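Local coordinates for protein agrobacterium tumefaciens DPS (Agrobacterium tumefaciens, PDB 1O9R) that oxidises iron(II) with hydrogen peroxide and stores it as an iron(III) mineral inside a hollow dodecamer, protecting DNA from oxidative damage without binding it, at residues I49-L54 and E155-E160; A33-Q38 and D108-R113; S12-T17 and D129-P134; I19-E24 and D138-A143. All blocks are in the same frame, centred on the assembly; numbering follows the deposited sequence.

Interaction 1 (I49-L54 and E155-E160)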
loop_
_atom_site.group_PDB
_atom_site.type_symbol
_atom_site.label_atom_id
_atom_site.label_comp_id
_atom_site.label_asym_id
_atom_site.label_seq_id
_atom_site.Cartn_x
_atom_site.Cartn_y
_atom_site.Cartn_z
ATOM N N ILE A 49 -14.772 -5.919 23.284
ATOM C CA ILE A 49 -14.026 -5.400 22.118
ATOM C C ILE A 49 -14.426 -6.031 20.796
ATOM O O ILE A 49 -14.527 -5.316 19.810
ATOM C CB ILE A 49 -12.511 -5.414 22.429
ATOM C CG1 ILE A 49 -11.767 -4.631 21.326
ATOM C CG2 ILE A 49 -11.953 -6.807 22.527
ATOM C CD1 ILE A 49 -12.081 -3.137 21.272
ATOM N N ALA A 50 -14.581 -7.349 20.777
ATOM C CA ALA A 50 -14.877 -7.931 19.439
ATOM C C ALA A 50 -16.239 -7.517 18.931
ATOM O O ALA A 50 -16.414 -7.252 17.731
ATOM C CB ALA A 50 -14.825 -9.460 19.571
ATOM N N VAL A 51 -17.241 -7.395 19.785
ATOM C CA VAL A 51 -18.566 -6.971 19.331
ATOM C C VAL A 51 -18.505 -5.504 18.938
ATOM O O VAL A 51 -19.061 -5.070 17.920
ATOM C CB VAL A 51 -19.635 -7.275 20.384
ATOM C CG1 VAL A 51 -21.004 -6.778 19.876
ATOM C CG2 VAL A 51 -19.735 -8.779 20.646
ATOM N N HIS A 52 -17.820 -4.648 19.714
ATOM C CA HIS A 52 -17.717 -3.223 19.406
ATOM C C HIS A 52 -17.086 -3.051 18.035
ATOM O O HIS A 52 -17.579 -2.261 17.223
ATOM C CB HIS A 52 -16.822 -2.636 20.505
ATOM C CG HIS A 52 -16.514 -1.166 20.390
ATOM N ND1 HIS A 52 -17.387 -0.184 20.803
ATOM C CD2 HIS A 52 -15.392 -0.532 20.003
ATOM C CE1 HIS A 52 -16.794 1.007 20.660
ATOM N NE2 HIS A 52 -15.606 0.857 20.140
ATOM N N GLU A 53 -15.998 -3.783 17.789
ATOM C CA GLU A 53 -15.364 -3.644 16.466
ATOM C C GLU A 53 -16.201 -4.197 15.320
ATOM O O GLU A 53 -16.237 -3.647 14.225
ATOM C CB GLU A 53 -13.959 -4.282 16.513
ATOM C CG GLU A 53 -13.049 -3.412 17.454
ATOM C CD GLU A 53 -11.621 -3.902 17.446
ATOM O OE1 GLU A 53 -11.343 -5.028 17.053
ATOM O OE2 GLU A 53 -10.723 -3.146 17.923
ATOM N N LEU A 54 -16.870 -5.306 15.553
ATOM C CA LEU A 54 -17.687 -5.907 14.454
ATOM C C LEU A 54 -18.760 -4.948 14.038
ATOM O O LEU A 54 -19.064 -4.744 12.864
ATOM C CB LEU A 54 -18.236 -7.211 14.971
ATOM C CG LEU A 54 -19.213 -7.941 14.021
ATOM C CD1 LEU A 54 -18.521 -8.346 12.731
ATOM C CD2 LEU A 54 -19.893 -9.121 14.706
ATOM N N GLU A 155 -26.657 -13.488 15.366
ATOM C CA GLU A 155 -27.386 -14.615 15.985
ATOM C C GLU A 155 -26.427 -15.698 16.446
ATOM O O GLU A 155 -26.720 -16.372 17.508
ATOM C CB GLU A 155 -28.363 -15.198 14.939
ATOM C CG GLU A 155 -29.540 -14.275 14.714
ATOM C CD GLU A 155 -30.532 -14.806 13.683
ATOM O OE1 GLU A 155 -31.734 -14.480 13.895
ATOM O OE2 GLU A 155 -30.156 -15.517 12.736
ATOM N N ALA A 156 -25.292 -15.888 15.799
ATOM C CA ALA A 156 -24.355 -16.896 16.211
ATOM C C ALA A 156 -23.709 -16.611 17.580
ATOM O O ALA A 156 -23.233 -17.564 18.199
ATOM C CB ALA A 156 -23.247 -17.144 15.195
ATOM N N HIS A 157 -23.857 -15.402 18.077
ATOM C CA HIS A 157 -23.366 -15.091 19.421
ATOM C C HIS A 157 -24.388 -15.524 20.472
ATOM O O HIS A 157 -23.952 -15.638 21.629
ATOM C CB HIS A 157 -23.157 -13.578 19.578
ATOM C CG HIS A 157 -21.916 -13.031 18.950
ATOM N ND1 HIS A 157 -21.821 -12.635 17.621
ATOM C CD2 HIS A 157 -20.684 -12.821 19.497
ATOM C CE1 HIS A 157 -20.566 -12.245 17.394
ATOM N NE2 HIS A 157 -19.851 -12.325 18.511
ATOM N N VAL A 158 -25.626 -15.789 20.109
ATOM C CA VAL A 158 -26.633 -16.093 21.146
ATOM C C VAL A 158 -27.238 -17.470 20.893
ATOM O O VAL A 158 -27.866 -17.977 21.846
ATOM C CB VAL A 158 -27.771 -15.060 21.206
ATOM C CG1 VAL A 158 -27.224 -13.640 21.418
ATOM C CG2 VAL A 158 -28.677 -15.030 19.954
ATOM N N GLN A 159 -26.951 -18.118 19.764
ATOM C CA GLN A 159 -27.560 -19.427 19.497
ATOM C C GLN A 159 -27.020 -20.517 20.418
ATOM O O GLN A 159 -27.747 -21.501 20.617
ATOM C CB GLN A 159 -27.399 -19.841 18.028
ATOM C CG GLN A 159 -28.337 -19.029 17.131
ATOM C CD GLN A 159 -27.896 -19.019 15.694
ATOM O OE1 GLN A 159 -26.693 -19.073 15.431
ATOM N NE2 GLN A 159 -28.846 -18.962 14.772
ATOM N N GLU A 160 -25.814 -20.340 20.920
ATOM C CA GLU A 160 -25.306 -21.239 21.973
ATOM C C GLU A 160 -24.756 -20.310 23.044
ATOM O O GLU A 160 -24.454 -19.109 22.846
ATOM C CB GLU A 160 -24.267 -22.242 21.493
ATOM C CG GLU A 160 -24.687 -23.250 20.503
ATOM C CD GLU A 160 -25.498 -24.398 21.070
ATOM O OE1 GLU A 160 -25.675 -24.504 22.289
ATOM O OE2 GLU A 160 -25.988 -25.153 20.245
#
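The imidazole of His157 reaches out from the C-terminal side of helix 134-156 and turns its far end to the methyls of two branched side chains, Val51 and Leu54, that sit three residues apart at the start of helix 48-75. That far end does the touching: NE2 lies 4.1 Å from Val51 CG2, and CE1 lies 4.2 Å from Leu54 CD2. Both methyls approach the ring obliquely. Both side chains come in the opposite direction to the histidine and stop at its far end, without lying along the ring. Leu54 has CG anti to the backbone N (chi1 175°), which swings the branch point toward the other segment, with CD2 as the methyl that arrives at the ring. On the histidine side, ND1 is hydrogen-bonded to the carbonyl of Phe153, four residues earlier in the chain, and this bond limits how the ring can turn. Phe48 of a second subunit meets the same ring edge-to-face, so the contact lies at a subunit boundary of the hollow sphere. On segment 49-54, the carbonyl of His52 is hydrogen-bonded to ND1 of the iron ligand His40, which puts this helix turn in the second shell of the ferroxidase centre. The contact itself is loose van der Waals packing. With ND1 donating to a carbonyl and hydrocarbon beside NE2, the buried imidazole would probably favour its neutral, ND1-protonated form.

Interaction 2 (A33-Q38 and D108-R113)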
loop_
_atom_site.group_PDB
_atom_site.type_symbol
_atom_site.label_atom_id
_atom_site.label_comp_id
_atom_site.label_asym_id
_atom_site.label_seq_id
_atom_site.Cartn_x
_atom_site.Cartn_y
_atom_site.Cartn_z
ATOM N N ALA A 33 -28.295 1.950 10.429
ATOM C CA ALA A 33 -26.904 2.422 10.578
ATOM C C ALA A 33 -26.785 3.203 11.880
ATOM O O ALA A 33 -25.769 3.057 12.592
ATOM C CB ALA A 33 -26.555 3.306 9.379
ATOM N N LEU A 34 -27.771 4.052 12.235
ATOM C CA LEU A 34 -27.690 4.807 13.500
ATOM C C LEU A 34 -27.800 3.860 14.679
ATOM O O LEU A 34 -27.060 4.055 15.674
ATOM C CB LEU A 34 -28.853 5.826 13.572
ATOM C CG LEU A 34 -28.802 6.894 12.471
ATOM C CD1 LEU A 34 -30.020 7.832 12.614
ATOM C CD2 LEU A 34 -27.513 7.708 12.501
ATOM N N VAL A 35 -28.660 2.850 14.592
ATOM C CA VAL A 35 -28.798 1.866 15.652
ATOM C C VAL A 35 -27.490 1.159 15.936
ATOM O O VAL A 35 -27.119 0.852 17.077
ATOM C CB VAL A 35 -29.878 0.835 15.169
ATOM C CG1 VAL A 35 -29.720 -0.464 15.845
ATOM C CG2 VAL A 35 -31.277 1.444 15.431
ATOM N N THR A 36 -26.769 0.795 14.853
ATOM C CA THR A 36 -25.538 0.041 14.976
ATOM C C THR A 36 -24.495 0.790 15.805
ATOM O O THR A 36 -23.872 0.157 16.673
ATOM C CB THR A 36 -25.035 -0.267 13.555
ATOM O OG1 THR A 36 -26.042 -1.097 12.892
ATOM C CG2 THR A 36 -23.759 -1.062 13.539
ATOM N N LYS A 37 -24.352 2.089 15.532
ATOM C CA LYS A 37 -23.407 2.882 16.313
ATOM C C LYS A 37 -23.939 3.121 17.737
ATOM O O LYS A 37 -23.168 3.063 18.691
ATOM C CB LYS A 37 -23.108 4.207 15.623
ATOM C CG LYS A 37 -22.091 4.088 14.474
ATOM C CD LYS A 37 -20.662 3.959 15.074
ATOM C CE LYS A 37 -19.650 3.946 13.910
ATOM N NZ LYS A 37 -18.282 3.949 14.572
ATOM N N GLN A 38 -25.265 3.308 17.905
ATOM C CA GLN A 38 -25.847 3.495 19.247
ATOM C C GLN A 38 -25.469 2.316 20.119
ATOM O O GLN A 38 -25.050 2.459 21.293
ATOM C CB GLN A 38 -27.372 3.658 19.066
ATOM C CG GLN A 38 -28.071 3.691 20.464
ATOM C CD GLN A 38 -27.750 4.953 21.200
ATOM O OE1 GLN A 38 -27.856 4.946 22.473
ATOM N NE2 GLN A 38 -27.369 6.012 20.614
ATOM N N ASP A 108 -29.770 -8.836 21.360
ATOM C CA ASP A 108 -31.170 -9.168 20.986
ATOM C C ASP A 108 -31.840 -8.016 20.280
ATOM O O ASP A 108 -32.614 -8.261 19.340
ATOM C CB ASP A 108 -31.923 -9.465 22.325
ATOM C CG ASP A 108 -31.601 -10.820 22.894
ATOM O OD1 ASP A 108 -31.811 -10.947 24.145
ATOM O OD2 ASP A 108 -31.186 -11.761 22.191
ATOM N N ALA A 109 -31.591 -6.768 20.660
ATOM C CA ALA A 109 -32.181 -5.595 20.044
ATOM C C ALA A 109 -31.700 -5.417 18.572
ATOM O O ALA A 109 -32.475 -5.091 17.670
ATOM C CB ALA A 109 -31.941 -4.341 20.898
ATOM N N LEU A 110 -30.401 -5.702 18.420
ATOM C CA LEU A 110 -29.840 -5.633 17.062
ATOM C C LEU A 110 -30.393 -6.757 16.188
ATOM O O LEU A 110 -30.691 -6.518 15.015
ATOM C CB LEU A 110 -28.299 -5.762 17.156
ATOM C CG LEU A 110 -27.594 -4.541 17.734
ATOM C CD1 LEU A 110 -26.193 -4.931 18.156
ATOM C CD2 LEU A 110 -27.590 -3.385 16.727
ATOM N N ILE A 111 -30.498 -7.955 16.730
ATOM C CA ILE A 111 -31.021 -9.095 15.938
ATOM C C ILE A 111 -32.436 -8.794 15.447
ATOM O O ILE A 111 -32.785 -9.050 14.314
ATOM C CB ILE A 111 -30.981 -10.376 16.755
ATOM C CG1 ILE A 111 -29.515 -10.855 16.885
ATOM C CG2 ILE A 111 -31.853 -11.492 16.141
ATOM C CD1 ILE A 111 -29.262 -11.845 18.009
ATOM N N GLU A 112 -33.272 -8.153 16.320
ATOM C CA GLU A 112 -34.619 -7.858 15.841
ATOM C C GLU A 112 -34.599 -6.907 14.645
ATOM O O GLU A 112 -35.363 -7.099 13.696
ATOM C CB GLU A 112 -35.490 -7.277 16.970
ATOM C CG GLU A 112 -35.859 -8.280 18.053
ATOM C CD GLU A 112 -36.863 -7.721 19.064
ATOM O OE1 GLU A 112 -37.302 -6.535 18.985
ATOM O OE2 GLU A 112 -37.206 -8.554 19.942
ATOM N N ARG A 113 -33.749 -5.886 14.735
ATOM C CA ARG A 113 -33.761 -4.828 13.689
ATOM C C ARG A 113 -33.063 -5.335 12.447
ATOM O O ARG A 113 -33.479 -4.986 11.342
ATOM C CB ARG A 113 -33.247 -3.506 14.293
ATOM C CG ARG A 113 -34.283 -2.981 15.325
ATOM C CD ARG A 113 -33.644 -1.903 16.206
ATOM N NE ARG A 113 -34.659 -1.391 17.164
ATOM C CZ ARG A 113 -35.006 -2.054 18.264
ATOM N NH1 ARG A 113 -34.523 -3.211 18.623
ATOM N NH2 ARG A 113 -35.972 -1.531 19.094
#
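Arg113, whose CD packs against Val35, carries the flat group here: at the edge of its guanidinium, in plane, lies the carbonyl O of Ala109, one turn back in the same helix. NH1 reaches that oxygen at 2.9 Å, with an N-H...O angle of 153°. The backbone N of Arg113 uses the opposite face of the same carbonyl, so the oxygen is held twice. NE is hydrogen-bonded to the carbonyl of Lys94, which fixes the plane further and leaves the aliphatic shaft, extended from CG to NE, to pack crosswise on Val35. Arg113 CD sits 4.2 Å from both Val35 CG1 and Val35 CG2. The helices are the antiparallel pair 12-42 and 103-130 of the ferritin-like four-helix bundle; the axes of the two short segments approach to 10.8 Å at an angle of 169°. Deeper in the bundle, Val35 CG1 meets Leu110 CD2 at 3.7 Å, the two side chains sliding past each other. Val35 has CG1 anti to the backbone N at chi1 156°, some way off 180°. The same Leu110 methyl lies over the backbone at Thr36 CA, 4.4 Å away. Leu55 of helix 48-75 touches both Thr36 and Leu110, and Leu154 of helix 134-156 also packs on Leu110.

Interaction 3 (S12-T17 and D129-P134)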
loop_
_atom_site.group_PDB
_atom_site.type_symbol
_atom_site.label_atom_id
_atom_site.label_comp_id
_atom_site.label_asym_id
_atom_site.label_seq_id
_atom_site.Cartn_x
_atom_site.Cartn_y
_atom_site.Cartn_z
ATOM N N SER A 12 -41.672 4.049 -17.340
ATOM C CA SER A 12 -42.042 4.998 -16.303
ATOM C C SER A 12 -42.780 4.351 -15.141
ATOM O O SER A 12 -42.539 4.768 -13.997
ATOM C CB SER A 12 -42.948 6.119 -16.869
ATOM O OG SER A 12 -42.180 6.796 -17.858
ATOM N N ASN A 13 -43.705 3.435 -15.383
ATOM C CA ASN A 13 -44.431 2.840 -14.251
ATOM C C ASN A 13 -43.452 2.019 -13.404
ATOM O O ASN A 13 -43.627 2.025 -12.170
ATOM C CB ASN A 13 -45.619 1.982 -14.666
ATOM C CG ASN A 13 -46.753 2.731 -15.315
ATOM O OD1 ASN A 13 -46.899 3.932 -15.118
ATOM N ND2 ASN A 13 -47.569 2.048 -16.106
ATOM N N ALA A 14 -42.502 1.347 -14.037
ATOM C CA ALA A 14 -41.487 0.594 -13.278
ATOM C C ALA A 14 -40.579 1.568 -12.501
ATOM O O ALA A 14 -40.325 1.269 -11.318
ATOM C CB ALA A 14 -40.609 -0.258 -14.192
ATOM N N LYS A 15 -40.202 2.671 -13.096
ATOM C CA LYS A 15 -39.415 3.666 -12.351
ATOM C C LYS A 15 -40.172 4.109 -11.104
ATOM O O LYS A 15 -39.601 4.187 -9.988
ATOM C CB LYS A 15 -39.065 4.871 -13.184
ATOM C CG LYS A 15 -38.068 4.663 -14.332
ATOM C CD LYS A 15 -37.848 6.019 -14.994
ATOM C CE LYS A 15 -36.696 5.982 -16.002
ATOM N NZ LYS A 15 -37.199 5.849 -17.383
ATOM N N SER A 16 -41.458 4.457 -11.258
ATOM C CA SER A 16 -42.177 4.937 -10.061
ATOM C C SER A 16 -42.263 3.870 -8.991
ATOM O O SER A 16 -42.064 4.129 -7.765
ATOM C CB SER A 16 -43.598 5.312 -10.577
ATOM O OG SER A 16 -44.394 5.846 -9.507
ATOM N N THR A 17 -42.587 2.635 -9.367
ATOM C CA THR A 17 -42.682 1.557 -8.386
ATOM C C THR A 17 -41.350 1.372 -7.630
ATOM O O THR A 17 -41.287 1.226 -6.410
ATOM C CB THR A 17 -43.046 0.216 -9.033
ATOM O OG1 THR A 17 -44.380 0.401 -9.641
ATOM C CG2 THR A 17 -43.089 -1.008 -8.147
ATOM N N ASP A 129 -37.616 -7.159 -9.158
ATOM C CA ASP A 129 -37.619 -8.062 -10.317
ATOM C C ASP A 129 -39.028 -8.084 -10.934
ATOM O O ASP A 129 -39.186 -8.074 -12.165
ATOM C CB ASP A 129 -37.361 -9.488 -9.825
ATOM C CG ASP A 129 -37.564 -10.556 -10.884
ATOM O OD1 ASP A 129 -38.576 -11.294 -10.839
ATOM O OD2 ASP A 129 -36.735 -10.640 -11.777
ATOM N N GLU A 130 -40.054 -8.130 -10.089
ATOM C CA GLU A 130 -41.431 -8.164 -10.647
ATOM C C GLU A 130 -41.728 -6.909 -11.439
ATOM O O GLU A 130 -42.500 -6.964 -12.425
ATOM C CB GLU A 130 -42.365 -8.309 -9.458
ATOM C CG GLU A 130 -42.593 -9.753 -9.015
ATOM C CD GLU A 130 -43.455 -9.711 -7.758
ATOM O OE1 GLU A 130 -44.633 -9.326 -7.895
ATOM O OE2 GLU A 130 -42.967 -9.954 -6.631
ATOM N N ALA A 131 -41.147 -5.771 -11.074
ATOM C CA ALA A 131 -41.330 -4.513 -11.809
ATOM C C ALA A 131 -40.506 -4.507 -13.087
ATOM O O ALA A 131 -40.705 -3.556 -13.886
ATOM C CB ALA A 131 -40.988 -3.315 -10.927
ATOM N N GLY A 132 -39.665 -5.482 -13.401
ATOM C CA GLY A 132 -38.914 -5.480 -14.636
ATOM C C GLY A 132 -37.598 -4.717 -14.526
ATOM O O GLY A 132 -37.037 -4.269 -15.526
ATOM N N ASP A 133 -37.064 -4.639 -13.295
ATOM C CA ASP A 133 -35.808 -3.872 -13.093
ATOM C C ASP A 133 -34.754 -4.768 -12.462
ATOM O O ASP A 133 -34.479 -4.688 -11.209
ATOM C CB ASP A 133 -36.127 -2.642 -12.248
ATOM C CG ASP A 133 -34.934 -1.699 -12.081
ATOM O OD1 ASP A 133 -33.850 -2.038 -12.610
ATOM O OD2 ASP A 133 -35.136 -0.650 -11.427
ATOM N N PRO A 134 -34.122 -5.651 -13.175
ATOM C CA PRO A 134 -33.099 -6.519 -12.607
ATOM C C PRO A 134 -31.888 -5.721 -12.150
ATOM O O PRO A 134 -31.185 -6.265 -11.266
ATOM C CB PRO A 134 -32.746 -7.514 -13.713
ATOM C CG PRO A 134 -33.473 -7.088 -14.905
ATOM C CD PRO A 134 -34.397 -5.961 -14.604
#
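Ala14, in the first turn of helix 12-42, and Ala131, at the C-terminal end region of helix 103-130, bring their CA atoms to within 5.3 Å, a close approach that suits two residues with only a methyl each. Ala14 CB points at the other segment and touches the carbonyl O of Ala131 at 3.3 Å, a tight methyl-to-oxygen contact. The two CB atoms are farther apart, at 4.5 Å. One turn further along, Thr17 adds a second methyl. With CG2 anti to the backbone N (chi1 -62°), that branch reaches Ala131 CB at 4.2 Å. The carbonyl and the methyl of Ala131 are thus met by two residues of one helix face, and Val18 packs on the same alanine. What presents Ala131 in this way is a Schellman motif in the tight link between the two C-terminal helices of the ferritin-like bundle: Gly132 leaves helical geometry with a positive phi of 87°, and its N bonds back to Asp129 O at 2.9 Å. The chain then turns at once into helix 134-156, for which Asp133 is the N-cap. The carboxylate of Asp133 caps a backbone N in the first turn of helix 134-156, is hydrogen-bonded through OD2 to Thr136 OG1, and forms a salt bridge through OD1 with Arg72.

Interaction 4 (I19-E24 and D138-A143)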
loop_
_atom_site.group_PDB
_atom_site.type_symbol
_atom_site.label_atom_id
_atom_site.label_comp_id
_atom_site.label_asym_id
_atom_site.label_seq_id
_atom_site.Cartn_x
_atom_site.Cartn_y
_atom_site.Cartn_z
ATOM N N ILE A 19 -38.684 3.407 -7.396
ATOM C CA ILE A 19 -38.310 4.524 -6.522
ATOM C C ILE A 19 -38.966 4.371 -5.168
ATOM O O ILE A 19 -38.338 4.601 -4.128
ATOM C CB ILE A 19 -38.699 5.859 -7.224
ATOM C CG1 ILE A 19 -37.679 6.081 -8.377
ATOM C CG2 ILE A 19 -38.716 7.011 -6.216
ATOM C CD1 ILE A 19 -38.174 7.220 -9.283
ATOM N N GLY A 20 -40.268 3.981 -5.101
ATOM C CA GLY A 20 -40.914 3.797 -3.804
ATOM C C GLY A 20 -40.275 2.724 -2.937
ATOM O O GLY A 20 -40.060 2.898 -1.748
ATOM N N ILE A 21 -39.917 1.598 -3.586
ATOM C CA ILE A 21 -39.246 0.500 -2.889
ATOM C C ILE A 21 -37.876 0.981 -2.356
ATOM O O ILE A 21 -37.533 0.647 -1.216
ATOM C CB ILE A 21 -39.072 -0.689 -3.836
ATOM C CG1 ILE A 21 -40.454 -1.266 -4.259
ATOM C CG2 ILE A 21 -38.260 -1.804 -3.198
ATOM C CD1 ILE A 21 -40.255 -2.205 -5.455
ATOM N N LEU A 22 -37.111 1.651 -3.177
ATOM C CA LEU A 22 -35.763 2.120 -2.774
ATOM C C LEU A 22 -35.890 3.136 -1.649
ATOM O O LEU A 22 -35.163 2.958 -0.674
ATOM C CB LEU A 22 -35.134 2.793 -3.991
ATOM C CG LEU A 22 -34.676 1.845 -5.123
ATOM C CD1 LEU A 22 -34.511 2.568 -6.446
ATOM C CD2 LEU A 22 -33.335 1.215 -4.694
ATOM N N ASN A 23 -36.749 4.179 -1.772
ATOM C CA ASN A 23 -36.757 5.149 -0.663
ATOM C C ASN A 23 -37.279 4.502 0.604
ATOM O O ASN A 23 -36.863 4.936 1.694
ATOM C CB ASN A 23 -37.609 6.364 -1.071
ATOM C CG ASN A 23 -36.787 7.457 -1.708
ATOM O OD1 ASN A 23 -35.588 7.631 -1.381
ATOM N ND2 ASN A 23 -37.333 8.258 -2.618
ATOM N N GLU A 24 -38.245 3.575 0.489
ATOM C CA GLU A 24 -38.677 2.933 1.742
ATOM C C GLU A 24 -37.563 2.173 2.415
ATOM O O GLU A 24 -37.274 2.273 3.629
ATOM C CB GLU A 24 -39.844 1.995 1.348
ATOM C CG GLU A 24 -40.335 1.228 2.593
ATOM C CD GLU A 24 -41.331 0.149 2.166
ATOM O OE1 GLU A 24 -40.959 -0.837 1.535
ATOM O OE2 GLU A 24 -42.492 0.403 2.523
ATOM N N ASP A 138 -30.494 -6.328 -8.461
ATOM C CA ASP A 138 -29.129 -6.730 -8.109
ATOM C C ASP A 138 -28.569 -5.874 -6.988
ATOM O O ASP A 138 -27.839 -6.420 -6.136
ATOM C CB ASP A 138 -28.301 -6.525 -9.391
ATOM C CG ASP A 138 -26.869 -7.053 -9.197
ATOM O OD1 ASP A 138 -25.929 -6.231 -9.150
ATOM O OD2 ASP A 138 -26.730 -8.274 -9.077
ATOM N N ILE A 139 -28.924 -4.605 -6.933
ATOM C CA ILE A 139 -28.480 -3.724 -5.828
ATOM C C ILE A 139 -29.030 -4.301 -4.534
ATOM O O ILE A 139 -28.328 -4.371 -3.492
ATOM C CB ILE A 139 -28.958 -2.284 -6.073
ATOM C CG1 ILE A 139 -28.073 -1.661 -7.162
ATOM C CG2 ILE A 139 -28.904 -1.449 -4.773
ATOM C CD1 ILE A 139 -28.668 -0.363 -7.729
ATOM N N PHE A 140 -30.329 -4.714 -4.548
ATOM C CA PHE A 140 -30.896 -5.245 -3.305
ATOM C C PHE A 140 -30.326 -6.634 -3.018
ATOM O O PHE A 140 -30.192 -7.015 -1.836
ATOM C CB PHE A 140 -32.441 -5.343 -3.413
ATOM C CG PHE A 140 -33.132 -4.023 -3.226
ATOM C CD1 PHE A 140 -33.975 -3.565 -4.248
ATOM C CD2 PHE A 140 -32.997 -3.291 -2.058
ATOM C CE1 PHE A 140 -34.659 -2.376 -4.076
ATOM C CE2 PHE A 140 -33.679 -2.110 -1.924
ATOM C CZ PHE A 140 -34.533 -1.645 -2.927
ATOM N N THR A 141 -29.945 -7.444 -4.030
ATOM C CA THR A 141 -29.361 -8.732 -3.807
ATOM C C THR A 141 -28.001 -8.623 -3.128
ATOM O O THR A 141 -27.677 -9.379 -2.212
ATOM C CB THR A 141 -29.277 -9.513 -5.102
ATOM O OG1 THR A 141 -30.588 -9.674 -5.655
ATOM C CG2 THR A 141 -28.741 -10.925 -4.844
ATOM N N ALA A 142 -27.211 -7.665 -3.600
ATOM C CA ALA A 142 -25.885 -7.472 -2.930
ATOM C C ALA A 142 -26.110 -7.065 -1.485
ATOM O O ALA A 142 -25.376 -7.541 -0.599
ATOM C CB ALA A 142 -25.100 -6.403 -3.703
ATOM N N ALA A 143 -27.092 -6.194 -1.241
ATOM C CA ALA A 143 -27.366 -5.777 0.140
ATOM C C ALA A 143 -27.809 -6.951 0.969
ATOM O O ALA A 143 -27.482 -7.130 2.148
ATOM C CB ALA A 143 -28.389 -4.622 0.188
#
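Across the interior of the ferritin-like four-helix bundle, Phe140 of helix 134-156 reaches over to Ile21 and Leu22 of helix 12-42. The phenyl ring enters with its CZ end foremost and fits between one branch from each of the two consecutive residues. Leu22 CD2 stands 3.6 Å from Phe140 CZ and 3.9 Å from Phe140 CE1, with Leu22 CG a little behind. Ile21 CG2 makes a matching pair of contacts, 3.7 Å to Phe140 CZ and 3.8 Å to Phe140 CE1. Both methyls approach at a slant to the ring plane, and both side chains cross the phenylalanine obliquely.

The branches are set by rotation about the first bond. Ile21 (chi1 -64°) has CG2 anti to the backbone N, so this methyl meets the ring while CG1 stands anti to the carbonyl carbon. The CB of Leu22 does not point at the partner, yet the end of the chain comes nearer, delivering CD2 to the ring. Phe140 points toward helix 12-42, its CG anti to the carbonyl carbon (chi1 -78°).

The two segments run in the same direction on helices that face each other diagonally in the bundle. The other two long helices fill in the sides: Ile69 and Val73 of helix 48-75 pack on Leu22, while Ala124 of helix 103-130 packs on Ile21 and Ser128 on Phe140. The Leu22 side chain is about 8 Å from that of the iron ligand Glu71. Away from helix 12-42, Asp138 forms a salt bridge with Arg145 of a neighbouring subunit.

How the interactions relate
From the N terminus, helix 12-42 supplies the first partners of interactions 3, 4 and 2 in turn, and helix 48-75 that of interaction 1. The loops close in a different order. Interaction 2 closes first, joining the first helix to helix 103-130, and is nested inside the loops of interactions 3 and 4. Those two cross each other: interaction 3 closes at the turn after helix 103-130, interaction 4 on helix 134-156. Interaction 1 closes last and crosses the other three. Interactions 3 and 4 tie together the same half of the bundle, their centres about 11 Å apart. Interactions 1 and 2 lie on the opposite side of the chain's centre and touch through Ile111 with Glu155 and Val158.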